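Local coordinates for protein succinate-semialdehyde dehydrogenase (NAD(P)(+)) (Marinobacter aquaeolei, PDB 3RH9) that probably oxidises succinate semialdehyde to succinate, using NAD or NADP as coenzyme, at residues A[27-32]-A[182-187]; A[336-341]-A[368-373]. All coordinates share one frame; numbering follows the deposited sequence.

Contact 1 (A[27-32]-A[182-187]); sequences ATFDVY and PASETP
Phe-29 and Val-31, next-but-one neighbours on a strand of the antiparallel pair 28-32 and 39-44, rest on Ser-184 within, and Pro-187 just after, the type I beta turn Ala-183 to Thr-186. The turn follows strand 178-181, part of the mainly parallel sheet expected of the Rossmann-type coenzyme domain in aldehyde dehydrogenases, and is closed by a backbone bond from Thr-186 N to Ala-183 O (3.0 Å). The tightly packed part gathers round Ser-184 and the Pro-187 ring, whose CG is 3.7 Å from Phe-29 CE1 and equally far from Val-31 CG2. The proline lies at the edge of the phenylalanine ring, near its plane, whereas Val-31 runs alongside the proline, pointing the other way. With CG1 anti to the backbone N (chi1 -173°), Val-31 also sets that methyl 3.7 Å from Glu-185 O. Glu-98 of helix 88-99 touches Val-31 and Pro-187 as well. The looser flank belongs to polar groups: Asp-30 leaves the strand away from the turn and has a long, weak ion pair with Lys-42, and Glu-185 starts away from the strand, its side chain touching Trp-157. Over one face of Phe-29, offset toward its rim, Ser-184 OG stands 3.9 Å above the ring plane.

Contact 2 (A[336-341]-A[368-373]); sequences QGFDKV and LFFPPT
Phe-338 and Val-341, one helical turn apart on helix 335-350, meet the loop segment 368-373 through Leu-368 and Phe-370. Phe-338 comes first and does much of the touching. Its CG stands anti to the backbone N (chi1 -173°), which lays the ring beside the carbonyls of Leu-368 and Phe-369. At its root, CB lies 3.9 Å from Leu-368 CD2; farther out, CE2 is 3.6 Å from Phe-369 O and reaches Phe-370 CD2. The two rings meet obliquely, their centroids 5.5 Å apart and their planes at 66°, with Phe-338 CD2 in the plane of Phe-370 at its edge. Asp-339 starts away from the loop and forms a salt bridge with Lys-335. At Val-341 the helix returns to the loop: CG1 sits over the centre of the Phe-370 ring in a CH-pi contact, 3.6 Å from the centroid and 13° off the ring normal. Phe-370 is thus met at its edge by one residue and over a face by the other, and it also touches Leu-345 and Pro-392. With an alanine here, the Val-341 methyl is likely to lose its aromatic face, a gap would probably open between helix and loop, and the Phe-338 ring would probably be freer to turn. Downstream, Thr-373 OG1 bonds to Pro-371 O (2.8 Å) from above the carbonyl plane. Such apolar packing of a helix on the connection between the outermost strand 354-357 and its antiparallel neighbour 373-376 belongs to the alpha/beta catalytic domain of the aldehyde dehydrogenase fold.

Early in the chain lies the antiparallel pair 28-32 and 39-44; after helices 48-61 to 103-123 come strands 151-154 and 178-181 of the six-stranded sheet, and contact 1 then closes a long loop of 149 residues. The chain next completes more of that sheet and enters the seven-stranded one. Helix 335-350 follows, and contact 2 closes a short loop of 26 residues that includes strand 354-357. The contacts are in series, neither nested nor crossed. Contact 1 ties the N-terminal hairpin to the first sheet; contact 2 acts locally at one edge of the second. Their centres are about 21 Å apart, and their nearest atoms, about 7 Å apart, do not touch.

Contact 1 (A[27-32]-A[182-187])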
ATOM      1  N   ALA A  27      23.379  18.346 -23.523  1.00 20.59           N
ATOM      2  CA  ALA A  27      22.030  17.892 -23.863  1.00 22.75           C
ATOM      3  C   ALA A  27      20.971  18.757 -23.184  1.00 21.19           C
ATOM      4  O   ALA A  27      20.954  18.880 -21.970  1.00 21.36           O
ATOM      5  CB  ALA A  27      21.841  16.437 -23.492  1.00 21.08           C
ATOM      6  N   THR A  28      20.086  19.355 -23.965  1.00 20.20           N
ATOM      7  CA  THR A  28      19.088  20.239 -23.395  1.00 19.52           C
ATOM      8  C   THR A  28      17.658  19.837 -23.735  1.00 20.16           C
ATOM      9  O   THR A  28      17.433  19.071 -24.661  1.00 21.05           O
ATOM     10  CB  THR A  28      19.368  21.677 -23.823  1.00 20.37           C
ATOM     11  OG1 THR A  28      19.894  22.386 -22.696  1.00 21.19           O
ATOM     12  CG2 THR A  28      18.099  22.370 -24.328  1.00 20.64           C
ATOM     13  N   PHE A  29      16.696  20.318 -22.949  1.00 21.79           N
ATOM     14  CA  PHE A  29      15.278  20.259 -23.327  1.00 20.51           C
ATOM     15  C   PHE A  29      14.658  21.616 -23.087  1.00 20.64           C
ATOM     16  O   PHE A  29      15.100  22.350 -22.204  1.00 21.89           O
ATOM     17  CB  PHE A  29      14.493  19.114 -22.628  1.00 19.34           C
ATOM     18  CG  PHE A  29      14.233  19.315 -21.137  1.00 20.33           C
ATOM     19  CD1 PHE A  29      13.129  20.041 -20.694  1.00 19.82           C
ATOM     20  CD2 PHE A  29      15.059  18.719 -20.179  1.00 20.04           C
ATOM     21  CE1 PHE A  29      12.870  20.204 -19.319  1.00 20.10           C
ATOM     22  CE2 PHE A  29      14.810  18.869 -18.816  1.00 19.19           C
ATOM     23  CZ  PHE A  29      13.717  19.615 -18.383  1.00 20.81           C
ATOM     24  N   ASP A  30      13.651  21.964 -23.880  1.00 20.85           N
ATOM     25  CA  ASP A  30      13.069  23.298 -23.791  1.00 20.69           C
ATOM     26  C   ASP A  30      11.898  23.386 -22.818  1.00 20.64           C
ATOM     27  O   ASP A  30      11.084  22.464 -22.696  1.00 20.42           O
ATOM     28  CB  ASP A  30      12.618  23.782 -25.173  1.00 20.56           C
ATOM     29  CG  ASP A  30      13.779  23.944 -26.151  1.00 24.92           C
ATOM     30  OD1 ASP A  30      14.958  23.805 -25.737  1.00 26.10           O
ATOM     31  OD2 ASP A  30      13.511  24.224 -27.343  1.00 25.65           O
ATOM     32  N   VAL A  31      11.819  24.509 -22.121  1.00 19.61           N
ATOM     33  CA  VAL A  31      10.618  24.847 -21.380  1.00 19.75           C
ATOM     34  C   VAL A  31       9.945  26.021 -22.080  1.00 20.37           C
ATOM     35  O   VAL A  31      10.604  26.976 -22.495  1.00 21.65           O
ATOM     36  CB  VAL A  31      10.936  25.218 -19.917  1.00 20.43           C
ATOM     37  CG1 VAL A  31       9.657  25.394 -19.122  1.00 16.97           C
ATOM     38  CG2 VAL A  31      11.815  24.153 -19.287  1.00 19.39           C
ATOM     39  N   TYR A  32       8.630  25.954 -22.220  1.00 20.25           N
ATOM     40  CA  TYR A  32       7.891  27.023 -22.882  1.00 19.80           C
ATOM     41  C   TYR A  32       7.038  27.795 -21.901  1.00 17.86           C
ATOM     42  O   TYR A  32       6.609  27.252 -20.904  1.00 18.96           O
ATOM     43  CB  TYR A  32       6.977  26.423 -23.939  1.00 20.64           C
ATOM     44  CG  TYR A  32       7.689  26.014 -25.208  1.00 22.70           C
ATOM     45  CD1 TYR A  32       8.367  24.798 -25.291  1.00 20.14           C
ATOM     46  CD2 TYR A  32       7.679  26.845 -26.331  1.00 22.24           C
ATOM     47  CE1 TYR A  32       9.006  24.424 -26.450  1.00 19.95           C
ATOM     48  CE2 TYR A  32       8.327  26.475 -27.494  1.00 22.81           C
ATOM     49  CZ  TYR A  32       8.984  25.264 -27.548  1.00 21.34           C
ATOM     50  OH  TYR A  32       9.624  24.902 -28.705  1.00 23.70           O
ATOM     51  N   PRO A 182      10.766  16.190 -11.429  1.00 16.66           N
ATOM     52  CA  PRO A 182       9.605  16.982 -11.844  1.00 15.08           C
ATOM     53  C   PRO A 182       9.271  16.762 -13.309  1.00 16.60           C
ATOM     54  O   PRO A 182      10.064  16.179 -14.051  1.00 16.24           O
ATOM     55  CB  PRO A 182      10.094  18.411 -11.640  1.00 16.05           C
ATOM     56  CG  PRO A 182      11.529  18.331 -12.055  1.00 17.43           C
ATOM     57  CD  PRO A 182      12.022  16.948 -11.608  1.00 17.16           C
ATOM     58  N   ALA A 183       8.091  17.219 -13.715  1.00 17.04           N
ATOM     59  CA  ALA A 183       7.679  17.154 -15.109  1.00 16.25           C
ATOM     60  C   ALA A 183       8.573  18.081 -15.947  1.00 16.68           C
ATOM     61  O   ALA A 183       8.952  19.155 -15.489  1.00 15.76           O
ATOM     62  CB  ALA A 183       6.221  17.551 -15.224  1.00 15.63           C
ATOM     63  N   SER A 184       8.917  17.676 -17.166  1.00 17.09           N
ATOM     64  CA  SER A 184       9.753  18.532 -18.007  1.00 17.90           C
ATOM     65  C   SER A 184       9.039  19.815 -18.446  1.00 18.71           C
ATOM     66  O   SER A 184       9.676  20.734 -18.950  1.00 20.37           O
ATOM     67  CB  SER A 184      10.262  17.781 -19.229  1.00 17.23           C
ATOM     68  OG  SER A 184      11.062  16.690 -18.842  1.00 19.59           O
ATOM     69  N   GLU A 185       7.721  19.870 -18.264  1.00 18.05           N
ATOM     70  CA  GLU A 185       6.946  21.077 -18.542  1.00 17.85           C
ATOM     71  C   GLU A 185       7.130  22.121 -17.446  1.00 18.10           C
ATOM     72  O   GLU A 185       6.923  23.317 -17.672  1.00 16.82           O
ATOM     73  CB  GLU A 185       5.450  20.754 -18.671  1.00 18.41           C
ATOM     74  CG  GLU A 185       5.065  19.913 -19.895  1.00 20.13           C
ATOM     75  CD  GLU A 185       5.217  18.394 -19.675  1.00 21.26           C
ATOM     76  OE1 GLU A 185       5.560  17.966 -18.539  1.00 18.42           O
ATOM     77  OE2 GLU A 185       4.979  17.633 -20.649  1.00 22.21           O
ATOM     78  N   THR A 186       7.500  21.666 -16.249  1.00 19.11           N
ATOM     79  CA  THR A 186       7.636  22.569 -15.105  1.00 18.36           C
ATOM     80  C   THR A 186       8.808  22.244 -14.183  1.00 16.48           C
ATOM     81  O   THR A 186       8.613  22.000 -12.997  1.00 16.20           O
ATOM     82  CB  THR A 186       6.337  22.614 -14.278  1.00 18.94           C
ATOM     83  OG1 THR A 186       5.858  21.277 -14.082  1.00 18.81           O
ATOM     84  CG2 THR A 186       5.271  23.449 -14.996  1.00 16.91           C
ATOM     85  N   PRO A 187      10.034  22.271 -14.722  1.00 17.26           N
ATOM     86  CA  PRO A 187      11.222  21.969 -13.925  1.00 17.26           C
ATOM     87  C   PRO A 187      11.711  23.182 -13.128  1.00 18.08           C
ATOM     88  O   PRO A 187      12.414  23.019 -12.138  1.00 19.49           O
ATOM     89  CB  PRO A 187      12.267  21.623 -14.981  1.00 17.62           C
ATOM     90  CG  PRO A 187      11.648  21.931 -16.312  1.00 18.15           C
ATOM     91  CD  PRO A 187      10.396  22.672 -16.086  1.00 17.30           C
TER

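Contact 2 (A[336-341]-A[368-373])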
ATOM      1  N   GLN A 336      -1.661  19.350 -26.702  1.00 14.67           N
ATOM      2  CA  GLN A 336      -2.375  18.103 -26.494  1.00 16.49           C
ATOM      3  C   GLN A 336      -3.558  18.338 -25.536  1.00 17.18           C
ATOM      4  O   GLN A 336      -4.696  17.920 -25.826  1.00 16.71           O
ATOM      5  CB  GLN A 336      -1.430  17.018 -25.979  1.00 17.34           C
ATOM      6  CG  GLN A 336      -1.996  15.604 -26.021  1.00 20.11           C
ATOM      7  CD  GLN A 336      -1.116  14.603 -25.252  1.00 26.15           C
ATOM      8  OE1 GLN A 336      -1.440  14.219 -24.122  1.00 29.44           O
ATOM      9  NE2 GLN A 336       0.008  14.202 -25.853  1.00 22.82           N
ATOM     10  N   GLY A 337      -3.288  19.030 -24.423  1.00 14.91           N
ATOM     11  CA  GLY A 337      -4.305  19.372 -23.446  1.00 13.99           C
ATOM     12  C   GLY A 337      -5.406  20.246 -24.023  1.00 15.19           C
ATOM     13  O   GLY A 337      -6.595  19.986 -23.836  1.00 13.79           O
ATOM     14  N   PHE A 338      -4.999  21.285 -24.742  1.00 15.35           N
ATOM     15  CA  PHE A 338      -5.932  22.144 -25.449  1.00 14.41           C
ATOM     16  C   PHE A 338      -6.814  21.346 -26.424  1.00 14.75           C
ATOM     17  O   PHE A 338      -8.030  21.473 -26.422  1.00 14.18           O
ATOM     18  CB  PHE A 338      -5.168  23.251 -26.181  1.00 14.40           C
ATOM     19  CG  PHE A 338      -6.054  24.271 -26.804  1.00 15.60           C
ATOM     20  CD1 PHE A 338      -6.302  24.256 -28.162  1.00 16.48           C
ATOM     21  CD2 PHE A 338      -6.669  25.238 -26.030  1.00 16.87           C
ATOM     22  CE1 PHE A 338      -7.143  25.199 -28.740  1.00 17.39           C
ATOM     23  CE2 PHE A 338      -7.506  26.176 -26.602  1.00 16.89           C
ATOM     24  CZ  PHE A 338      -7.742  26.153 -27.958  1.00 16.98           C
ATOM     25  N   ASP A 339      -6.208  20.512 -27.255  1.00 15.04           N
ATOM     26  CA  ASP A 339      -6.991  19.761 -28.225  1.00 14.83           C
ATOM     27  C   ASP A 339      -8.026  18.863 -27.544  1.00 14.79           C
ATOM     28  O   ASP A 339      -9.132  18.700 -28.043  1.00 15.17           O
ATOM     29  CB  ASP A 339      -6.083  18.971 -29.174  1.00 14.02           C
ATOM     30  CG  ASP A 339      -5.316  19.879 -30.120  1.00 15.60           C
ATOM     31  OD1 ASP A 339      -5.613  21.085 -30.143  1.00 15.83           O
ATOM     32  OD2 ASP A 339      -4.407  19.405 -30.834  1.00 17.07           O
ATOM     33  N   LYS A 340      -7.669  18.286 -26.402  1.00 15.08           N
ATOM     34  CA  LYS A 340      -8.601  17.442 -25.668  1.00 14.41           C
ATOM     35  C   LYS A 340      -9.796  18.247 -25.157  1.00 14.63           C
ATOM     36  O   LYS A 340     -10.952  17.843 -25.335  1.00 14.20           O
ATOM     37  CB  LYS A 340      -7.898  16.735 -24.510  1.00 15.32           C
ATOM     38  CG  LYS A 340      -8.779  15.719 -23.781  1.00 16.05           C
ATOM     39  CD  LYS A 340      -8.005  14.899 -22.766  1.00 16.21           C
ATOM     40  CE  LYS A 340      -8.836  13.708 -22.322  1.00 18.18           C
ATOM     41  NZ  LYS A 340      -8.021  12.711 -21.582  1.00 18.94           N
ATOM     42  N   VAL A 341      -9.531  19.385 -24.524  1.00 14.21           N
ATOM     43  CA  VAL A 341     -10.637  20.208 -24.062  1.00 14.50           C
ATOM     44  C   VAL A 341     -11.514  20.567 -25.257  1.00 14.60           C
ATOM     45  O   VAL A 341     -12.746  20.542 -25.162  1.00 14.95           O
ATOM     46  CB  VAL A 341     -10.198  21.471 -23.297  1.00 13.47           C
ATOM     47  CG1 VAL A 341     -11.411  22.168 -22.722  1.00 13.57           C
ATOM     48  CG2 VAL A 341      -9.258  21.107 -22.185  1.00 14.25           C
ATOM     49  N   LEU A 368      -3.138  28.803 -26.519  1.00 20.25           N
ATOM     50  CA  LEU A 368      -3.526  27.725 -25.640  1.00 18.20           C
ATOM     51  C   LEU A 368      -4.606  28.256 -24.717  1.00 18.26           C
ATOM     52  O   LEU A 368      -4.981  27.597 -23.739  1.00 17.77           O
ATOM     53  CB  LEU A 368      -2.327  27.233 -24.843  1.00 17.95           C
ATOM     54  CG  LEU A 368      -1.294  26.554 -25.740  1.00 18.11           C
ATOM     55  CD1 LEU A 368      -0.130  25.992 -24.945  1.00 15.24           C
ATOM     56  CD2 LEU A 368      -1.985  25.467 -26.530  1.00 17.86           C
ATOM     57  N   PHE A 369      -5.111  29.449 -25.032  1.00 17.82           N
ATOM     58  CA  PHE A 369      -6.145  30.071 -24.203  1.00 17.93           C
ATOM     59  C   PHE A 369      -7.525  29.491 -24.488  1.00 18.76           C
ATOM     60  O   PHE A 369      -8.050  29.580 -25.602  1.00 20.14           O
ATOM     61  CB  PHE A 369      -6.160  31.596 -24.350  1.00 17.53           C
ATOM     62  CG  PHE A 369      -4.844  32.246 -24.057  1.00 16.80           C
ATOM     63  CD1 PHE A 369      -4.513  32.611 -22.766  1.00 18.39           C
ATOM     64  CD2 PHE A 369      -3.938  32.498 -25.080  1.00 18.27           C
ATOM     65  CE1 PHE A 369      -3.279  33.217 -22.488  1.00 20.11           C
ATOM     66  CE2 PHE A 369      -2.717  33.105 -24.823  1.00 18.72           C
ATOM     67  CZ  PHE A 369      -2.381  33.462 -23.519  1.00 20.03           C
ATOM     68  N   PHE A 370      -8.109  28.883 -23.469  1.00 18.52           N
ATOM     69  CA  PHE A 370      -9.423  28.303 -23.606  1.00 16.98           C
ATOM     70  C   PHE A 370     -10.366  28.955 -22.611  1.00 17.55           C
ATOM     71  O   PHE A 370     -10.135  28.924 -21.408  1.00 16.96           O
ATOM     72  CB  PHE A 370      -9.349  26.801 -23.384  1.00 17.34           C
ATOM     73  CG  PHE A 370     -10.519  26.054 -23.935  1.00 17.25           C
ATOM     74  CD1 PHE A 370     -11.771  26.190 -23.366  1.00 15.52           C
ATOM     75  CD2 PHE A 370     -10.363  25.207 -25.023  1.00 15.88           C
ATOM     76  CE1 PHE A 370     -12.845  25.504 -23.873  1.00 16.38           C
ATOM     77  CE2 PHE A 370     -11.438  24.515 -25.530  1.00 15.78           C
ATOM     78  CZ  PHE A 370     -12.683  24.666 -24.956  1.00 15.41           C
ATOM     79  N   PRO A 371     -11.443  29.552 -23.124  1.00 18.80           N
ATOM     80  CA  PRO A 371     -12.419  30.347 -22.376  1.00 18.00           C
ATOM     81  C   PRO A 371     -13.297  29.494 -21.467  1.00 18.55           C
ATOM     82  O   PRO A 371     -13.687  28.395 -21.838  1.00 19.10           O
ATOM     83  CB  PRO A 371     -13.295  30.947 -23.481  1.00 17.70           C
ATOM     84  CG  PRO A 371     -12.593  30.648 -24.768  1.00 19.46           C
ATOM     85  CD  PRO A 371     -11.818  29.420 -24.535  1.00 17.94           C
ATOM     86  N   PRO A 372     -13.635  30.009 -20.287  1.00 17.93           N
ATOM     87  CA  PRO A 372     -14.508  29.249 -19.406  1.00 18.07           C
ATOM     88  C   PRO A 372     -15.814  28.955 -20.118  1.00 18.20           C
ATOM     89  O   PRO A 372     -16.427  29.880 -20.622  1.00 19.34           O
ATOM     90  CB  PRO A 372     -14.729  30.212 -18.243  1.00 21.89           C
ATOM     91  CG  PRO A 372     -13.560  31.121 -18.283  1.00 21.48           C
ATOM     92  CD  PRO A 372     -13.278  31.315 -19.718  1.00 19.60           C
ATOM     93  N   THR A 373     -16.218  27.689 -20.151  1.00 18.56           N
ATOM     94  CA  THR A 373     -17.353  27.238 -20.941  1.00 18.14           C
ATOM     95  C   THR A 373     -18.307  26.387 -20.127  1.00 18.94           C
ATOM     96  O   THR A 373     -17.894  25.679 -19.207  1.00 18.70           O
ATOM     97  CB  THR A 373     -16.887  26.384 -22.119  1.00 17.99           C
ATOM     98  OG1 THR A 373     -15.941  27.121 -22.897  1.00 16.67           O
ATOM     99  CG2 THR A 373     -18.053  26.019 -22.987  1.00 17.97           C
TER